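Local coordinates for protein iron-containing alcohol dehydrogenase (Ralstonia eutropha, PDB 3JZD) that probably reduces maleylacetate to 3-oxoadipate with NADH or NADPH, as a homodimeric member of the iron-containing alcohol dehydrogenase family, at residues A39-T44 with A49-I54; A93-V96 with S100-G103. All coordinates share one frame; numbering follows the deposited sequence.

Interaction 1: A39-T44 with A49-I54. With NAD (nicotinamide-adenine-dinucleotide), chain E.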
loop_
_atom_site.group_PDB
_atom_site.type_symbol
_atom_site.label_atom_id
_atom_site.label_comp_id
_atom_site.label_asym_id
_atom_site.label_seq_id
_atom_site.Cartn_x
_atom_site.Cartn_y
_atom_site.Cartn_z
ATOM N N ALA A 39 21.138 20.288 -5.369
ATOM C CA ALA A 39 20.565 19.173 -6.070
ATOM C C ALA A 39 21.008 19.209 -7.531
ATOM O O ALA A 39 20.858 20.221 -8.206
ATOM C CB ALA A 39 19.030 19.231 -5.938
ATOM N N LEU A 40 21.540 18.096 -8.014
ATOM C CA LEU A 40 21.942 17.956 -9.416
ATOM C C LEU A 40 20.775 17.339 -10.174
ATOM O O LEU A 40 20.296 16.276 -9.810
ATOM C CB LEU A 40 23.148 17.028 -9.531
ATOM C CG LEU A 40 23.703 16.726 -10.919
ATOM C CD1 LEU A 40 24.283 18.017 -11.575
ATOM C CD2 LEU A 40 24.753 15.618 -10.773
ATOM N N VAL A 41 20.362 18.003 -11.245
ATOM C CA VAL A 41 19.266 17.565 -12.092
ATOM C C VAL A 41 19.849 16.709 -13.217
ATOM O O VAL A 41 20.821 17.114 -13.908
ATOM C CB VAL A 41 18.481 18.769 -12.680
ATOM C CG1 VAL A 41 17.293 18.241 -13.547
ATOM C CG2 VAL A 41 18.023 19.731 -11.551
ATOM N N LEU A 42 19.230 15.553 -13.417
ATOM C CA LEU A 42 19.668 14.577 -14.370
ATOM C C LEU A 42 18.656 14.415 -15.476
ATOM O O LEU A 42 17.437 14.430 -15.222
ATOM C CB LEU A 42 19.806 13.221 -13.663
ATOM C CG LEU A 42 20.639 13.124 -12.387
ATOM C CD1 LEU A 42 20.514 11.724 -11.708
ATOM C CD2 LEU A 42 22.077 13.474 -12.707
ATOM N N CYS A 43 19.141 14.215 -16.693
ATOM C CA CYS A 43 18.260 13.922 -17.834
ATOM C C CYS A 43 19.035 13.325 -18.981
ATOM O O CYS A 43 20.270 13.261 -18.941
ATOM C CB CYS A 43 17.548 15.197 -18.320
ATOM S SG CYS A 43 18.642 16.511 -18.888
ATOM N N THR A 44 18.303 12.886 -19.996
ATOM C CA THR A 44 18.907 12.445 -21.237
ATOM C C THR A 44 19.098 13.751 -22.053
ATOM O O THR A 44 18.477 14.769 -21.736
ATOM C CB THR A 44 17.986 11.528 -22.039
ATOM O OG1 THR A 44 16.767 12.223 -22.310
ATOM C CG2 THR A 44 17.657 10.255 -21.303
ATOM N N ALA A 49 15.150 20.414 -21.913
ATOM C CA ALA A 49 14.175 21.483 -21.676
ATOM C C ALA A 49 13.444 21.294 -20.333
ATOM O O ALA A 49 13.312 22.241 -19.548
ATOM C CB ALA A 49 13.164 21.565 -22.824
ATOM N N GLU A 50 12.979 20.076 -20.080
ATOM C CA GLU A 50 12.270 19.771 -18.823
ATOM C C GLU A 50 13.230 19.930 -17.673
ATOM O O GLU A 50 12.902 20.547 -16.674
ATOM C CB GLU A 50 11.738 18.334 -18.793
ATOM C CG GLU A 50 10.666 18.004 -19.793
ATOM C CD GLU A 50 11.193 17.389 -21.112
ATOM O OE1 GLU A 50 11.954 18.079 -21.853
ATOM O OE2 GLU A 50 10.768 16.226 -21.412
ATOM N N ALA A 51 14.427 19.377 -17.827
ATOM C CA ALA A 51 15.474 19.493 -16.799
ATOM C C ALA A 51 15.759 20.953 -16.440
ATOM O O ALA A 51 15.922 21.284 -15.269
ATOM C CB ALA A 51 16.725 18.795 -17.243
ATOM N N GLU A 52 15.812 21.838 -17.443
ATOM C CA GLU A 52 16.076 23.262 -17.192
ATOM C C GLU A 52 14.973 23.925 -16.416
ATOM O O GLU A 52 15.245 24.761 -15.567
ATOM C CB GLU A 52 16.326 24.054 -18.479
ATOM C CG GLU A 52 17.707 23.831 -19.053
ATOM C CD GLU A 52 18.848 24.303 -18.141
ATOM O OE1 GLU A 52 18.607 25.146 -17.241
ATOM O OE2 GLU A 52 20.002 23.838 -18.356
ATOM N N ARG A 53 13.724 23.584 -16.723
ATOM C CA ARG A 53 12.601 24.102 -15.942
ATOM C C ARG A 53 12.711 23.646 -14.489
ATOM O O ARG A 53 12.471 24.436 -13.591
ATOM C CB ARG A 53 11.267 23.715 -16.594
ATOM C CG ARG A 53 10.993 24.639 -17.818
ATOM C CD ARG A 53 9.767 24.231 -18.616
ATOM N NE ARG A 53 8.507 24.301 -17.855
ATOM C CZ ARG A 53 7.488 25.141 -18.060
ATOM N NH1 ARG A 53 7.493 26.062 -19.029
ATOM N NH2 ARG A 53 6.422 25.026 -17.286
ATOM N N ILE A 54 13.045 22.372 -14.265
ATOM C CA ILE A 54 13.293 21.878 -12.900
ATOM C C ILE A 54 14.454 22.675 -12.268
ATOM O O ILE A 54 14.314 23.217 -11.163
ATOM C CB ILE A 54 13.599 20.368 -12.881
ATOM C CG1 ILE A 54 12.362 19.614 -13.347
ATOM C CG2 ILE A 54 14.033 19.848 -11.477
ATOM C CD1 ILE A 54 11.135 19.954 -12.565
HETATM P PA NAD E . 13.876 5.628 -21.353
HETATM O O1A NAD E . 14.139 6.194 -19.988
HETATM O O2A NAD E . 15.050 4.856 -21.774
HETATM O O5B NAD E . 13.323 6.768 -22.343
HETATM C C5B NAD E . 13.331 6.571 -23.755
HETATM C C4B NAD E . 13.355 7.924 -24.444
HETATM O O4B NAD E . 12.155 8.641 -24.234
HETATM C C3B NAD E . 14.460 8.808 -23.878
HETATM O O3B NAD E . 15.117 9.505 -24.898
HETATM C C2B NAD E . 13.736 9.829 -23.033
HETATM O O2B NAD E . 14.447 11.041 -22.934
HETATM C C1B NAD E . 12.421 9.954 -23.795
HETATM N N9A NAD E . 11.319 10.390 -22.938
HETATM C C8A NAD E . 11.008 9.822 -21.729
HETATM N N7A NAD E . 9.925 10.450 -21.245
HETATM C C5A NAD E . 9.538 11.412 -22.094
HETATM C C6A NAD E . 8.517 12.372 -22.048
HETATM N N6A NAD E . 7.484 12.278 -21.234
HETATM N N1A NAD E . 8.418 13.271 -23.082
HETATM C C2A NAD E . 9.300 13.231 -24.137
HETATM N N3A NAD E . 10.300 12.278 -24.189
HETATM C C4A NAD E . 10.434 11.389 -23.166
HETATM O O3 NAD E . 12.620 4.622 -21.444
HETATM P PN NAD E . 11.942 3.798 -20.238
HETATM O O1N NAD E . 11.174 2.701 -20.973
HETATM O O2N NAD E . 11.294 4.728 -19.292
HETATM O O5D NAD E . 13.106 3.162 -19.408
HETATM C C5D NAD E . 13.609 1.902 -19.743
HETATM C C4D NAD E . 14.918 1.739 -18.996
HETATM O O4D NAD E . 14.611 1.724 -17.624
HETATM C C3D NAD E . 15.589 0.413 -19.295
HETATM O O3D NAD E . 16.956 0.557 -19.057
HETATM C C2D NAD E . 14.973 -0.499 -18.281
HETATM O O2D NAD E . 15.737 -1.661 -18.079
HETATM C C1D NAD E . 14.927 0.453 -17.084
HETATM N N1N NAD E . 13.952 0.009 -16.075
HETATM C C2N NAD E . 14.427 -0.348 -14.839
HETATM C C3N NAD E . 13.551 -0.769 -13.848
HETATM C C7N NAD E . 14.060 -1.075 -12.457
HETATM O O7N NAD E . 13.161 -1.442 -11.455
HETATM N N7N NAD E . 15.335 -0.966 -12.134
HETATM C C4N NAD E . 12.176 -0.820 -14.129
HETATM C C5N NAD E . 11.704 -0.447 -15.383
HETATM C C6N NAD E . 12.609 -0.006 -16.351
#
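In the beta-alpha-beta unit of strand 39-42, helix 48-58 and strand 62-66, part of the Rossmann-like NAD-binding region, Val41 of the strand and Cys43 just after it pack on Ala51 and Ile54 of the helix. The small methyl of Ala51 sits at the middle of the contact. Ala51 CB lies 3.4 Å from Cys43 SG and 3.8 Å from Val41 CG1. This methyl lets the backbones come close, with the CA atoms of Cys43 and Ala51 6.3 Å apart. Cys43 SG stands between its own backbone N and carbonyl carbon (chi1 61°), which sets the sulfur against the alanine methyl. The two branches of Val41 divide the work. CG1 lies against Ala51, and Val41 CG2 meets Ile54 CG2 at 4.0 Å. The valine and isoleucine side chains cross at a slant. Ile54 turns the rest of its chain away, and it also packs on Val96 of strand 92-97, the neighbour of strand 39-42 in the sheet. Val65 of strand 62-66 touches Val41, Cys43 and Ala51, so strand 62-66 joins the same apolar packing. Beyond the strand end the chain turns polar and reaches the cofactor. Glu50 OE2 is hydrogen-bonded to Gln47 NE2, and Gln47 OE1 bonds NAD. Thr44 OG1 donates a hydrogen bond of 2.7 Å to the ribose hydroxyl oxygen O2B of NAD.

Interaction 2: A93-V96 with S100-G103. With NAD (nicotinamide-adenine-dinucleotide), chain E.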
loop_
_atom_site.group_PDB
_atom_site.type_symbol
_atom_site.label_atom_id
_atom_site.label_comp_id
_atom_site.label_asym_id
_atom_site.label_seq_id
_atom_site.Cartn_x
_atom_site.Cartn_y
_atom_site.Cartn_z
ATOM N N ALA A 93 20.108 14.201 -5.892
ATOM C CA ALA A 93 19.991 14.019 -7.327
ATOM C C ALA A 93 18.504 14.083 -7.662
ATOM O O ALA A 93 17.704 13.415 -6.991
ATOM C CB ALA A 93 20.545 12.687 -7.716
ATOM N N VAL A 94 18.127 14.905 -8.643
ATOM C CA VAL A 94 16.742 14.984 -9.092
ATOM C C VAL A 94 16.685 14.421 -10.521
ATOM O O VAL A 94 17.208 15.032 -11.478
ATOM C CB VAL A 94 16.201 16.402 -9.098
ATOM C CG1 VAL A 94 14.683 16.397 -9.521
ATOM C CG2 VAL A 94 16.404 17.099 -7.739
ATOM N N ALA A 95 16.027 13.276 -10.657
ATOM C CA ALA A 95 15.956 12.581 -11.921
ATOM C C ALA A 95 14.693 12.967 -12.630
ATOM O O ALA A 95 13.605 12.698 -12.132
ATOM C CB ALA A 95 16.017 11.080 -11.699
ATOM N N VAL A 96 14.844 13.607 -13.790
ATOM C CA VAL A 96 13.721 14.009 -14.627
ATOM C C VAL A 96 13.793 13.240 -15.931
ATOM O O VAL A 96 14.581 13.563 -16.824
ATOM C CB VAL A 96 13.739 15.498 -14.970
ATOM C CG1 VAL A 96 12.323 15.906 -15.501
ATOM C CG2 VAL A 96 14.134 16.317 -13.745
ATOM N N SER A 100 15.605 5.163 -17.708
ATOM C CA SER A 100 17.052 5.371 -17.845
ATOM C C SER A 100 17.619 6.516 -17.014
ATOM O O SER A 100 18.803 6.506 -16.606
ATOM C CB SER A 100 17.442 5.577 -19.323
ATOM O OG SER A 100 16.946 4.515 -20.123
ATOM N N THR A 101 16.810 7.541 -16.804
ATOM C CA THR A 101 17.249 8.694 -16.024
ATOM C C THR A 101 17.187 8.333 -14.529
ATOM O O THR A 101 18.118 8.619 -13.759
ATOM C CB THR A 101 16.435 9.918 -16.408
ATOM O OG1 THR A 101 16.585 10.127 -17.822
ATOM C CG2 THR A 101 16.889 11.175 -15.655
ATOM N N THR A 102 16.101 7.693 -14.114
ATOM C CA THR A 102 15.988 7.201 -12.752
ATOM C C THR A 102 17.176 6.296 -12.469
ATOM O O THR A 102 17.780 6.360 -11.420
ATOM C CB THR A 102 14.701 6.369 -12.553
ATOM O OG1 THR A 102 13.582 7.185 -12.804
ATOM C CG2 THR A 102 14.584 5.780 -11.106
ATOM N N GLY A 103 17.534 5.478 -13.451
ATOM C CA GLY A 103 18.625 4.532 -13.331
ATOM C C GLY A 103 19.968 5.176 -13.103
ATOM O O GLY A 103 20.745 4.654 -12.331
HETATM P PA NAD E . 13.876 5.628 -21.353
HETATM O O1A NAD E . 14.139 6.194 -19.988
HETATM O O2A NAD E . 15.050 4.856 -21.774
HETATM O O5B NAD E . 13.323 6.768 -22.343
HETATM C C5B NAD E . 13.331 6.571 -23.755
HETATM C C4B NAD E . 13.355 7.924 -24.444
HETATM O O4B NAD E . 12.155 8.641 -24.234
HETATM C C3B NAD E . 14.460 8.808 -23.878
HETATM O O3B NAD E . 15.117 9.505 -24.898
HETATM C C2B NAD E . 13.736 9.829 -23.033
HETATM O O2B NAD E . 14.447 11.041 -22.934
HETATM C C1B NAD E . 12.421 9.954 -23.795
HETATM N N9A NAD E . 11.319 10.390 -22.938
HETATM C C8A NAD E . 11.008 9.822 -21.729
HETATM N N7A NAD E . 9.925 10.450 -21.245
HETATM C C5A NAD E . 9.538 11.412 -22.094
HETATM C C6A NAD E . 8.517 12.372 -22.048
HETATM N N6A NAD E . 7.484 12.278 -21.234
HETATM N N1A NAD E . 8.418 13.271 -23.082
HETATM C C2A NAD E . 9.300 13.231 -24.137
HETATM N N3A NAD E . 10.300 12.278 -24.189
HETATM C C4A NAD E . 10.434 11.389 -23.166
HETATM O O3 NAD E . 12.620 4.622 -21.444
HETATM P PN NAD E . 11.942 3.798 -20.238
HETATM O O1N NAD E . 11.174 2.701 -20.973
HETATM O O2N NAD E . 11.294 4.728 -19.292
HETATM O O5D NAD E . 13.106 3.162 -19.408
HETATM C C5D NAD E . 13.609 1.902 -19.743
HETATM C C4D NAD E . 14.918 1.739 -18.996
HETATM O O4D NAD E . 14.611 1.724 -17.624
HETATM C C3D NAD E . 15.589 0.413 -19.295
HETATM O O3D NAD E . 16.956 0.557 -19.057
HETATM C C2D NAD E . 14.973 -0.499 -18.281
HETATM O O2D NAD E . 15.737 -1.661 -18.079
HETATM C C1D NAD E . 14.927 0.453 -17.084
HETATM N N1N NAD E . 13.952 0.009 -16.075
HETATM C C2N NAD E . 14.427 -0.348 -14.839
HETATM C C3N NAD E . 13.551 -0.769 -13.848
HETATM C C7N NAD E . 14.060 -1.075 -12.457
HETATM O O7N NAD E . 13.161 -1.442 -11.455
HETATM N N7N NAD E . 15.335 -0.966 -12.134
HETATM C C4N NAD E . 12.176 -0.820 -14.129
HETATM C C5N NAD E . 11.704 -0.447 -15.383
HETATM C C6N NAD E . 12.609 -0.006 -16.351
HETATM O O HOH W 1 12.558 10.071 -12.569
HETATM O O HOH W 2 15.536 12.472 -18.982
#
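Two ordered waters bridge Ala95 and Val96 of strand 92-97 to Thr102 and Thr101 of helix 99-112, while the direct contact between the segments is plain packing. Water 1 donates to Ala95 O at 2.9 Å and is also hydrogen-bonded to Thr102 OG1. Water 2 donates to Val96 O at 2.6 Å and accepts a hydrogen bond from Thr101 OG1 at 2.8 Å. Each water thus links a strand carbonyl to a threonine hydroxyl on the first turn of the helix. Thr102 OG1 makes a further, weak hydrogen bond to Gly98 O in the turn between the segments.

The direct packing is close and made by small groups. Ala95 CB points at the helix backbone and lies 3.8 Å from Thr101 O and 4.0 Å from Thr102 CA. Thr101 uses its two branches differently. CG2 is anti to the backbone N, with OG1 at chi1 -57°. Thr101 CG2 thus lies 3.5 Å from Val96 O while the hydroxyl reaches water 2. The CB of Val96 points away from this helix, and its side chain touches Val41 and Glu50.

The strand, tight turn and helix start form the glycine-rich phosphate-binding turn of a Rossmann-like fold, in the sequence Gly-Gly-Gly-Ser after Val96. Ser100 grips one phosphate of NAD twice. Ser100 N donates to NAD O1A at 2.9 Å, with an N-H...O angle of 164°. Ser100 OG donates to NAD O2A at 2.5 Å. Gly99 N bonds the cofactor too. The helix start therefore offers the Ser100 N-H and hydroxyl to the phosphate of PA, and the helix dipole would probably help to stabilise its negative charge.

Interaction 1 comes first along the chain, and interaction 2 opens after it closes. Their centres are 9 Å apart. Their strands lie in the same six-stranded parallel sheet, in which strands 39-42 and 92-97 are neighbours. Probable backbone hydrogen bonds join them, from Val94 N to Leu40 O and from Leu42 N to Val94 O, each 2.8 Å. Thr101 CG2 of helix 99-112 also packs on Leu42 O, at 3.3 Å. Each contact joins a strand to the helix that follows it. Both lead to NAD, but at different points. Thr44 reaches the adenosine ribose, and Ser100 bonds the adenosine-side phosphate. The residues following two adjacent strands thus bind neighbouring parts of one cofactor.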